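Local coordinates for protein computational Design of Enzyme (Synthetic construct, PDB 3TP4) that is a computationally designed enzyme, probably meant to present an activated serine of a catalytic triad within a barrel of glycosyl hydrolase family 26, at residues 6-11 with 239-244; 110-115 with 171-176; 263-268 with 311-316; 374-379 with 394-399. All coordinates share one frame; numbering follows the deposited sequence.

Contact 1: residues 6-11 with 239-244; sequences IAIVDA and FVDVLG
Val9 lays its CG2 methyl against the backbone that leads from Phe239 into Val240, and Val9 CG2 lies 3.3 Å from Phe239 C. Its CG1 is trans to the backbone N (chi1 165°), which leaves CG2 next to that N, and methyl and amide together meet the carboxylate of Asp241. The polar half of the contact is a bond from Val9 N to Asp241 OD1 of 2.7 Å. It is close to straight at the hydrogen (162°) and uses the syn lone pair of OD1. The other oxygen is tied as well: water 2 donates to Asp241 OD2 at 2.7 Å and accepts from Asp10 N at 3.0 Å, while Tyr215 N also bonds to OD2. Water 1 lies 2.6 Å from Asp241 OD1 and 2.9 Å from Ala7 O, though its bonds need not all form at once. Gripped at both oxygens, the buried carboxylate has little freedom to rotate. Val9 is further packed on Val201 of helix 190-207, and Asp241 on Leu21 of helix 15-27. An aspartate just ahead of strand 242-249 thus holds the loop after strand 4-6, and the contact closes the N-terminal end of a strand of the TIM barrel.

Contact 2: residues 110-115 with 171-176; sequences VGAGVE and RPWHEN
Ala112 O is the focus of the contact, accepting a hydrogen bond from His174 N at 3.1 Å and a weak one from Trp173 N. Behind this acceptor the Ala112 methyl sits over the six-membered ring of Trp173 in a CH-pi contact, CB being 4.2 Å from the centroid and 26° off the ring normal. The Gly113 carbonyl meets the same indole at its edge, O lying 3.6 Å from Trp173 CE3. The imidazole of His174 is sandwiched: Gly113 CA lies over one face and Arg171 CD over the other, while Gly111 meets its edge, CA 3.7 Å from NE2. The close approach depends on the two glycines, since a beta carbon on Gly111 would run into His174 NE2 and one on Gly113 into Asn176 ND2. Beyond the strand ends, Asn176 ND2 gives a short 2.6 Å bond to Glu115 OE2 on its syn lone pair. Carboxylate and amide planes are 29° apart, and Glu115 turns its acid back to this partner by a bend at chi2 (70°).

The outer shell fixes these groups. Arg171, extended from CG to NE, carries its guanidinium to a salt bridge with Asp246 and to Gly218 O, holding the aliphatic part under His174. Thr200 OG1 bonds to Trp173 NE1. Earlier in the strands the pairing is regular, with Arg171 N 2.8 Å from Val110 O and Ala112 N 2.9 Å from Arg171 O. Such parallel neighbours, leaving the sheet at their C-terminal ends, are characteristic of a TIM barrel, where that end carries the active site.

Contact 3: residues 263-268 with 311-316; sequences DLRMIA and PVASRN
The type I beta turn running from Val312 to Arg315 packs on helix 254-274 through Val312, Ala313 and the following Asn316. Asn316 is the polar pivot: ND2 donates to Leu264 O at 3.2 Å and, within its own segment, to Ala313 O at 2.9 Å. Both acceptors lie close to the amide plane, so the two bonds fix its rotation. The amide reaches Leu264 O from the face opposite to Ala268 N, a second donor to a helix carbonyl. With an alanine here, Leu264 O and Ala313 O would probably lose their shared donor and Ser278 OG its partner. Around the pivot the packing is apolar, with Leu264 CB 3.7 Å from Ala313 CB and Ala268 CB 4.1 Å from Val312 CG1. Val312 lies over one face of the Arg265 guanidinium, CB being 3.7 Å above the plane near its rim. The bend at chi3 (60°) folds the arginine back over the valine, and NH1 forms a salt bridge to Asp310. Asn316 OD1 bonds to Ser278 OG of strand 277-278, so the turn, between helix 299-308 and strand 318-321, is tied to helix and sheet alike, while Leu264 and Ile267 pack on Leu245 of strand 242-249.

Contact 4: residues 374-379 with 394-399; sequences VVHIAS and RVRVGG
Diagonally across the two antiparallel strands, Val375 CG2 meets Val395 CG1 at 3.6 Å, the tight part of the contact. On the same face Val375 CG2 is 3.9 Å from Val397 CG2, and Ile377 CG1 reaches Val395 CG2. This face is closed by Val460 and Leu458 of strand 456-466 and by Ala449 and Ala451 of strand 446-453, consistent with the core of an immunoglobulin-like sandwich, where 374-379 is an outermost strand of the sheet. Paired backbone bonds, such as His376 N to Arg396 O at 3.0 Å, run along it until the register slips by one residue: Ala378 and Ser379 both face Arg394, a classic beta bulge. The other face is more polar and meets helix 190-207, with Val374, Arg394 and Arg396 partly exposed to solvent. There Arg396 CB lies over the His376 ring, 3.9 Å from its centroid, while its guanidinium leads away to Asp206 and the ring bonds to Glu202 and Glu195. Arg394 runs extended from CG to NE, then turns at chi4 (86°), so that NH1 donates a hydrogen bond to Ser379 OG at 3.0 Å, near the guanidinium plane. A leucine in place of Arg394 would probably leave Ser379 OG without this donor and the bulge without its side-chain clasp.

In the fold
Contact 1 touches contacts 3 and 4. Leu243 and Gly244, at the start of strand 242-249, touch Ile267 of contact 3, Gly244 O being 3.9 Å from Ile267 CG2. Through Phe239 it also meets His376 of contact 4 edge-to-face, with Phe239 CZ 3.9 Å from His376 NE2, which joins the barrel to the immunoglobulin-like domain. Contact 2 is nested in the chain loop closed by contact 1 and belongs to the same barrel sheet, their centres about 18 Å and their nearest atoms about 6 Å apart. It lies near the probable designed site: Asn176 sits close to, without touching, Ser70, His37 and Glu320, whose geometry suits a catalytic triad. Contacts 3 and 4 are farthest apart, about 32 Å between centres.

Contact 1: residues 6-11 with 239-244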
# COMPACT_ATOMS: atom_id res chain seq x y z
N ILE A 6 12.71 -5.67 14.89
CA ILE A 6 11.36 -5.76 14.34
C ILE A 6 11.26 -6.54 13.03
O ILE A 6 12.21 -6.60 12.25
CB ILE A 6 10.72 -4.37 14.12
CG1 ILE A 6 11.58 -3.53 13.18
CG2 ILE A 6 10.53 -3.65 15.46
CD1 ILE A 6 10.92 -2.24 12.76
N ALA A 7 10.09 -7.11 12.81
CA ALA A 7 9.79 -7.77 11.55
C ALA A 7 9.52 -6.69 10.53
O ALA A 7 8.60 -5.88 10.70
CB ALA A 7 8.57 -8.67 11.70
N ILE A 8 10.33 -6.66 9.48
CA ILE A 8 10.17 -5.68 8.42
C ILE A 8 10.35 -6.40 7.09
O ILE A 8 11.23 -7.25 6.96
CB ILE A 8 11.18 -4.52 8.55
CG1 ILE A 8 11.11 -3.60 7.34
CG2 ILE A 8 12.59 -5.06 8.73
CD1 ILE A 8 11.87 -2.25 7.52
N VAL A 9 9.51 -6.06 6.12
CA VAL A 9 9.51 -6.76 4.83
C VAL A 9 10.89 -6.74 4.17
O VAL A 9 11.35 -7.77 3.65
CB VAL A 9 8.42 -6.18 3.91
CG1 VAL A 9 8.64 -6.62 2.47
CG2 VAL A 9 7.04 -6.64 4.41
N ASP A 10 11.53 -5.58 4.18
CA ASP A 10 12.87 -5.46 3.63
C ASP A 10 13.90 -5.51 4.75
O ASP A 10 14.16 -4.50 5.42
CB ASP A 10 12.99 -4.17 2.82
CG ASP A 10 14.42 -3.89 2.39
OD1 ASP A 10 15.25 -4.82 2.38
OD2 ASP A 10 14.71 -2.72 2.08
N ALA A 11 14.49 -6.69 4.96
CA ALA A 11 15.45 -6.88 6.05
C ALA A 11 16.70 -6.03 5.87
O ALA A 11 17.47 -5.84 6.81
CB ALA A 11 15.82 -8.36 6.21
N PHE A 239 5.38 -9.99 3.20
CA PHE A 239 5.21 -9.01 2.12
C PHE A 239 4.58 -7.68 2.53
O PHE A 239 4.65 -6.72 1.77
CB PHE A 239 4.40 -9.64 0.98
CG PHE A 239 5.08 -10.81 0.35
CD1 PHE A 239 6.06 -10.61 -0.61
CD2 PHE A 239 4.78 -12.10 0.73
CE1 PHE A 239 6.73 -11.68 -1.19
CE2 PHE A 239 5.43 -13.19 0.16
CZ PHE A 239 6.41 -12.97 -0.81
N VAL A 240 3.98 -7.63 3.71
CA VAL A 240 3.26 -6.44 4.17
C VAL A 240 3.81 -5.93 5.51
O VAL A 240 3.96 -6.71 6.45
CB VAL A 240 1.76 -6.77 4.37
CG1 VAL A 240 1.02 -5.55 4.92
CG2 VAL A 240 1.13 -7.24 3.05
N ASP A 241 4.11 -4.63 5.58
CA ASP A 241 4.50 -3.99 6.85
C ASP A 241 3.33 -3.31 7.56
O ASP A 241 3.24 -3.31 8.79
CB ASP A 241 5.58 -2.92 6.62
CG ASP A 241 6.90 -3.50 6.12
OD1 ASP A 241 7.46 -4.41 6.79
OD2 ASP A 241 7.39 -3.01 5.07
N VAL A 242 2.43 -2.71 6.78
CA VAL A 242 1.33 -1.88 7.30
C VAL A 242 -0.01 -2.37 6.76
O VAL A 242 -0.21 -2.45 5.55
CB VAL A 242 1.48 -0.39 6.88
CG1 VAL A 242 0.26 0.44 7.30
CG2 VAL A 242 2.77 0.23 7.45
N LEU A 243 -0.94 -2.67 7.67
CA LEU A 243 -2.26 -3.16 7.31
C LEU A 243 -3.24 -2.01 7.35
O LEU A 243 -3.32 -1.30 8.36
CB LEU A 243 -2.71 -4.24 8.30
CG LEU A 243 -1.75 -5.41 8.49
CD1 LEU A 243 -2.17 -6.24 9.69
CD2 LEU A 243 -1.72 -6.26 7.25
N GLY A 244 -4.01 -1.85 6.28
CA GLY A 244 -4.85 -0.67 6.13
C GLY A 244 -6.36 -0.91 6.12
O GLY A 244 -6.83 -2.02 6.32
O HOH W 1 6.70 -6.23 8.52
O HOH W 2 9.95 -3.04 4.29

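Contact 2: residues 110-115 with 171-176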
# COMPACT_ATOMS: atom_id res chain seq x y z
N VAL A 110 3.12 6.91 -0.55
CA VAL A 110 2.94 6.91 -2.00
C VAL A 110 2.15 5.68 -2.39
O VAL A 110 2.54 4.55 -2.06
CB VAL A 110 4.30 6.89 -2.73
CG1 VAL A 110 4.10 6.57 -4.21
CG2 VAL A 110 5.07 8.21 -2.53
N GLY A 111 1.05 5.88 -3.09
CA GLY A 111 0.16 4.78 -3.45
C GLY A 111 0.07 4.64 -4.96
O GLY A 111 0.13 5.63 -5.68
N ALA A 112 -0.04 3.41 -5.44
CA ALA A 112 -0.25 3.16 -6.87
C ALA A 112 -1.66 2.62 -7.05
O ALA A 112 -1.95 1.49 -6.64
CB ALA A 112 0.78 2.16 -7.39
N GLY A 113 -2.53 3.42 -7.65
CA GLY A 113 -3.91 3.03 -7.85
C GLY A 113 -4.02 2.06 -9.00
O GLY A 113 -3.02 1.71 -9.62
N VAL A 114 -5.24 1.63 -9.31
CA VAL A 114 -5.40 0.65 -10.37
C VAL A 114 -5.97 1.24 -11.67
O VAL A 114 -6.57 0.53 -12.48
CB VAL A 114 -6.18 -0.62 -9.90
CG1 VAL A 114 -5.37 -1.36 -8.81
CG2 VAL A 114 -7.56 -0.26 -9.38
N GLU A 115 -5.75 2.54 -11.88
CA GLU A 115 -6.23 3.20 -13.09
C GLU A 115 -5.69 2.55 -14.37
O GLU A 115 -6.43 2.34 -15.32
CB GLU A 115 -5.90 4.69 -13.09
CG GLU A 115 -6.67 5.49 -12.06
CD GLU A 115 -6.25 5.17 -10.64
OE1 GLU A 115 -5.06 4.83 -10.44
OE2 GLU A 115 -7.10 5.27 -9.73
N ARG A 171 2.30 1.90 -1.12
CA ARG A 171 1.10 1.09 -1.15
C ARG A 171 0.79 0.67 -2.58
O ARG A 171 0.11 1.41 -3.31
CB ARG A 171 -0.09 1.86 -0.58
CG ARG A 171 -1.37 1.05 -0.59
CD ARG A 171 -2.55 1.85 -0.03
NE ARG A 171 -3.73 1.01 0.07
CZ ARG A 171 -4.92 1.43 0.50
NH1 ARG A 171 -5.09 2.70 0.88
NH2 ARG A 171 -5.93 0.58 0.55
N PRO A 172 1.26 -0.51 -2.98
CA PRO A 172 1.11 -0.92 -4.39
C PRO A 172 -0.23 -1.58 -4.73
O PRO A 172 -0.59 -2.60 -4.16
CB PRO A 172 2.26 -1.91 -4.59
CG PRO A 172 2.50 -2.49 -3.24
CD PRO A 172 2.13 -1.43 -2.22
N TRP A 173 -0.95 -0.96 -5.67
CA TRP A 173 -2.16 -1.54 -6.29
C TRP A 173 -3.39 -1.56 -5.39
O TRP A 173 -3.76 -2.62 -4.85
CB TRP A 173 -1.86 -2.93 -6.87
CG TRP A 173 -0.54 -2.98 -7.59
CD1 TRP A 173 0.48 -3.86 -7.36
CD2 TRP A 173 -0.09 -2.10 -8.62
NE1 TRP A 173 1.54 -3.58 -8.19
CE2 TRP A 173 1.21 -2.51 -8.99
CE3 TRP A 173 -0.66 -1.01 -9.29
CZ2 TRP A 173 1.95 -1.87 -9.99
CZ3 TRP A 173 0.08 -0.36 -10.27
CH2 TRP A 173 1.37 -0.80 -10.61
N HIS A 174 -4.02 -0.40 -5.24
CA HIS A 174 -5.25 -0.29 -4.47
C HIS A 174 -6.32 0.45 -5.29
O HIS A 174 -6.01 1.24 -6.17
CB HIS A 174 -4.99 0.42 -3.12
CG HIS A 174 -4.51 1.83 -3.28
ND1 HIS A 174 -5.31 2.93 -3.03
CD2 HIS A 174 -3.32 2.32 -3.71
CE1 HIS A 174 -4.62 4.03 -3.27
NE2 HIS A 174 -3.42 3.69 -3.69
N GLU A 175 -7.58 0.16 -4.97
CA GLU A 175 -8.74 0.66 -5.71
C GLU A 175 -9.09 2.08 -5.29
O GLU A 175 -9.26 2.34 -4.10
CB GLU A 175 -9.92 -0.26 -5.44
CG GLU A 175 -11.25 0.18 -6.04
CD GLU A 175 -11.19 0.40 -7.55
OE1 GLU A 175 -11.34 -0.57 -8.30
OE2 GLU A 175 -10.98 1.55 -7.97
N ASN A 176 -9.23 2.98 -6.26
CA ASN A 176 -9.58 4.36 -5.94
C ASN A 176 -11.07 4.70 -5.92
O ASN A 176 -11.45 5.80 -5.53
CB ASN A 176 -8.81 5.33 -6.84
CG ASN A 176 -7.39 5.55 -6.36
OD1 ASN A 176 -7.15 5.86 -5.19
ND2 ASN A 176 -6.43 5.36 -7.26

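Contact 3: residues 263-268 with 311-316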
# COMPACT_ATOMS: atom_id res chain seq x y z
N ASP A 263 -14.20 -2.63 12.40
CA ASP A 263 -13.10 -2.82 11.45
C ASP A 263 -11.77 -2.29 11.99
O ASP A 263 -10.73 -2.91 11.79
CB ASP A 263 -13.40 -2.14 10.11
CG ASP A 263 -14.38 -2.94 9.25
OD1 ASP A 263 -14.70 -4.09 9.62
OD2 ASP A 263 -14.81 -2.42 8.21
N LEU A 264 -11.80 -1.12 12.63
CA LEU A 264 -10.56 -0.58 13.18
C LEU A 264 -10.01 -1.46 14.29
O LEU A 264 -8.79 -1.64 14.41
CB LEU A 264 -10.74 0.89 13.63
CG LEU A 264 -10.87 1.93 12.49
CD1 LEU A 264 -11.22 3.32 13.02
CD2 LEU A 264 -9.59 2.01 11.65
N ARG A 265 -10.90 -2.03 15.10
CA ARG A 265 -10.47 -2.98 16.12
C ARG A 265 -9.82 -4.17 15.45
O ARG A 265 -8.76 -4.64 15.86
CB ARG A 265 -11.64 -3.48 16.96
CG ARG A 265 -12.17 -2.49 17.99
CD ARG A 265 -13.31 -3.12 18.79
NE ARG A 265 -12.89 -4.32 19.51
CZ ARG A 265 -12.50 -4.32 20.78
NH1 ARG A 265 -12.48 -3.19 21.47
NH2 ARG A 265 -12.13 -5.46 21.37
N MSE A 266 -10.50 -4.68 14.43
CA MSE A 266 -10.03 -5.86 13.73
C MSE A 266 -8.63 -5.69 13.16
O MSE A 266 -7.76 -6.54 13.37
CB MSE A 266 -10.99 -6.22 12.60
CG MSE A 266 -10.50 -7.37 11.76
SE MSE A 266 -11.66 -7.56 10.21
CE MSE A 266 -11.23 -5.89 9.23
N ILE A 267 -8.40 -4.60 12.43
CA ILE A 267 -7.07 -4.44 11.83
C ILE A 267 -5.97 -4.28 12.89
O ILE A 267 -4.86 -4.76 12.69
CB ILE A 267 -7.00 -3.34 10.75
CG1 ILE A 267 -7.12 -1.94 11.36
CG2 ILE A 267 -8.08 -3.56 9.67
CD1 ILE A 267 -6.82 -0.84 10.33
N ALA A 268 -6.28 -3.59 13.98
CA ALA A 268 -5.33 -3.42 15.08
C ALA A 268 -5.00 -4.78 15.70
O ALA A 268 -3.85 -5.05 16.05
CB ALA A 268 -5.90 -2.49 16.15
N PRO A 311 -10.27 1.31 23.12
CA PRO A 311 -8.83 1.16 23.34
C PRO A 311 -8.14 0.30 22.29
O PRO A 311 -6.91 0.32 22.18
CB PRO A 311 -8.75 0.49 24.73
CG PRO A 311 -10.10 -0.12 24.95
CD PRO A 311 -11.08 0.76 24.22
N VAL A 312 -8.90 -0.45 21.51
CA VAL A 312 -8.30 -1.29 20.49
C VAL A 312 -8.36 -0.61 19.12
O VAL A 312 -7.37 -0.57 18.40
CB VAL A 312 -8.97 -2.68 20.41
CG1 VAL A 312 -8.37 -3.49 19.25
CG2 VAL A 312 -8.81 -3.41 21.75
N ALA A 313 -9.54 -0.08 18.77
CA ALA A 313 -9.69 0.68 17.52
C ALA A 313 -8.75 1.89 17.47
O ALA A 313 -8.35 2.34 16.40
CB ALA A 313 -11.14 1.11 17.34
N SER A 314 -8.42 2.45 18.63
CA SER A 314 -7.50 3.60 18.65
C SER A 314 -6.05 3.18 18.35
O SER A 314 -5.19 4.03 18.12
CB SER A 314 -7.58 4.31 20.01
OG SER A 314 -7.11 3.45 21.03
N ARG A 315 -5.79 1.87 18.34
CA ARG A 315 -4.44 1.36 18.02
C ARG A 315 -4.14 1.38 16.51
O ARG A 315 -3.79 0.37 15.90
CB ARG A 315 -4.17 -0.01 18.66
CG ARG A 315 -4.05 0.09 20.20
CD ARG A 315 -3.79 -1.28 20.86
NE ARG A 315 -2.62 -1.92 20.26
CZ ARG A 315 -1.38 -1.46 20.36
NH1 ARG A 315 -1.12 -0.35 21.06
NH2 ARG A 315 -0.39 -2.10 19.76
N ASN A 316 -4.26 2.57 15.94
CA ASN A 316 -4.03 2.79 14.53
C ASN A 316 -3.17 4.03 14.27
O ASN A 316 -3.42 5.09 14.83
CB ASN A 316 -5.36 2.82 13.79
CG ASN A 316 -5.89 1.43 13.53
OD1 ASN A 316 -5.28 0.68 12.77
ND2 ASN A 316 -6.98 1.05 14.20

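Contact 4: residues 374-379 with 394-399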
# COMPACT_ATOMS: atom_id res chain seq x y z
N VAL A 374 10.50 -17.86 2.27
CA VAL A 374 9.17 -17.95 1.68
C VAL A 374 9.21 -18.67 0.33
O VAL A 374 10.18 -18.55 -0.42
CB VAL A 374 8.54 -16.53 1.51
CG1 VAL A 374 9.36 -15.69 0.54
CG2 VAL A 374 7.09 -16.63 1.08
N VAL A 375 8.18 -19.46 0.03
CA VAL A 375 8.05 -20.03 -1.30
C VAL A 375 6.66 -19.72 -1.84
O VAL A 375 5.65 -19.85 -1.13
CB VAL A 375 8.39 -21.55 -1.36
CG1 VAL A 375 7.48 -22.38 -0.44
CG2 VAL A 375 8.32 -22.08 -2.80
N HIS A 376 6.60 -19.27 -3.08
CA HIS A 376 5.31 -19.11 -3.74
C HIS A 376 5.42 -19.37 -5.24
O HIS A 376 6.49 -19.20 -5.84
CB HIS A 376 4.67 -17.74 -3.44
CG HIS A 376 5.50 -16.57 -3.88
ND1 HIS A 376 5.20 -15.83 -5.01
CD2 HIS A 376 6.59 -16.00 -3.33
CE1 HIS A 376 6.10 -14.87 -5.14
NE2 HIS A 376 6.95 -14.94 -4.13
N ILE A 377 4.32 -19.80 -5.82
CA ILE A 377 4.26 -20.08 -7.25
C ILE A 377 3.72 -18.86 -7.98
O ILE A 377 2.53 -18.56 -7.91
CB ILE A 377 3.34 -21.30 -7.54
CG1 ILE A 377 3.90 -22.55 -6.86
CG2 ILE A 377 3.18 -21.50 -9.05
CD1 ILE A 377 2.87 -23.72 -6.68
N ALA A 378 4.61 -18.14 -8.66
CA ALA A 378 4.23 -16.91 -9.36
C ALA A 378 3.40 -17.20 -10.59
O ALA A 378 2.59 -16.38 -11.01
CB ALA A 378 5.48 -16.11 -9.76
N SER A 379 3.64 -18.36 -11.20
CA SER A 379 2.80 -18.81 -12.30
C SER A 379 2.83 -20.33 -12.42
O SER A 379 3.90 -20.95 -12.35
CB SER A 379 3.21 -18.14 -13.63
OG SER A 379 4.51 -18.54 -14.03
N ARG A 394 6.62 -20.89 -12.71
CA ARG A 394 7.64 -20.06 -12.08
C ARG A 394 7.46 -20.13 -10.58
O ARG A 394 6.38 -19.84 -10.07
CB ARG A 394 7.51 -18.60 -12.52
CG ARG A 394 7.79 -18.36 -14.00
CD ARG A 394 7.46 -16.91 -14.40
NE ARG A 394 7.73 -16.68 -15.82
CZ ARG A 394 6.88 -16.94 -16.80
NH1 ARG A 394 5.67 -17.44 -16.53
NH2 ARG A 394 7.22 -16.71 -18.06
N VAL A 395 8.52 -20.51 -9.87
CA VAL A 395 8.50 -20.51 -8.42
C VAL A 395 9.56 -19.55 -7.88
O VAL A 395 10.72 -19.56 -8.31
CB VAL A 395 8.78 -21.92 -7.86
CG1 VAL A 395 8.82 -21.87 -6.33
CG2 VAL A 395 7.71 -22.92 -8.35
N ARG A 396 9.14 -18.71 -6.94
CA ARG A 396 10.03 -17.82 -6.20
C ARG A 396 10.31 -18.43 -4.82
O ARG A 396 9.39 -18.71 -4.05
CB ARG A 396 9.39 -16.43 -6.07
CG ARG A 396 10.14 -15.43 -5.20
CD ARG A 396 11.59 -15.29 -5.59
NE ARG A 396 12.30 -14.33 -4.75
CZ ARG A 396 13.59 -14.03 -4.87
NH1 ARG A 396 14.33 -14.62 -5.82
NH2 ARG A 396 14.15 -13.15 -4.06
N VAL A 397 11.58 -18.65 -4.52
CA VAL A 397 11.97 -19.00 -3.16
C VAL A 397 12.87 -17.90 -2.65
O VAL A 397 13.95 -17.68 -3.19
CB VAL A 397 12.74 -20.33 -3.11
CG1 VAL A 397 12.89 -20.79 -1.66
CG2 VAL A 397 12.03 -21.39 -3.94
N GLY A 398 12.42 -17.20 -1.61
CA GLY A 398 13.19 -16.09 -1.06
C GLY A 398 13.66 -16.30 0.37
O GLY A 398 13.11 -17.10 1.13
N GLY A 399 14.70 -15.56 0.74
CA GLY A 399 15.14 -15.52 2.12
C GLY A 399 15.96 -16.71 2.57
O GLY A 399 16.23 -16.85 3.75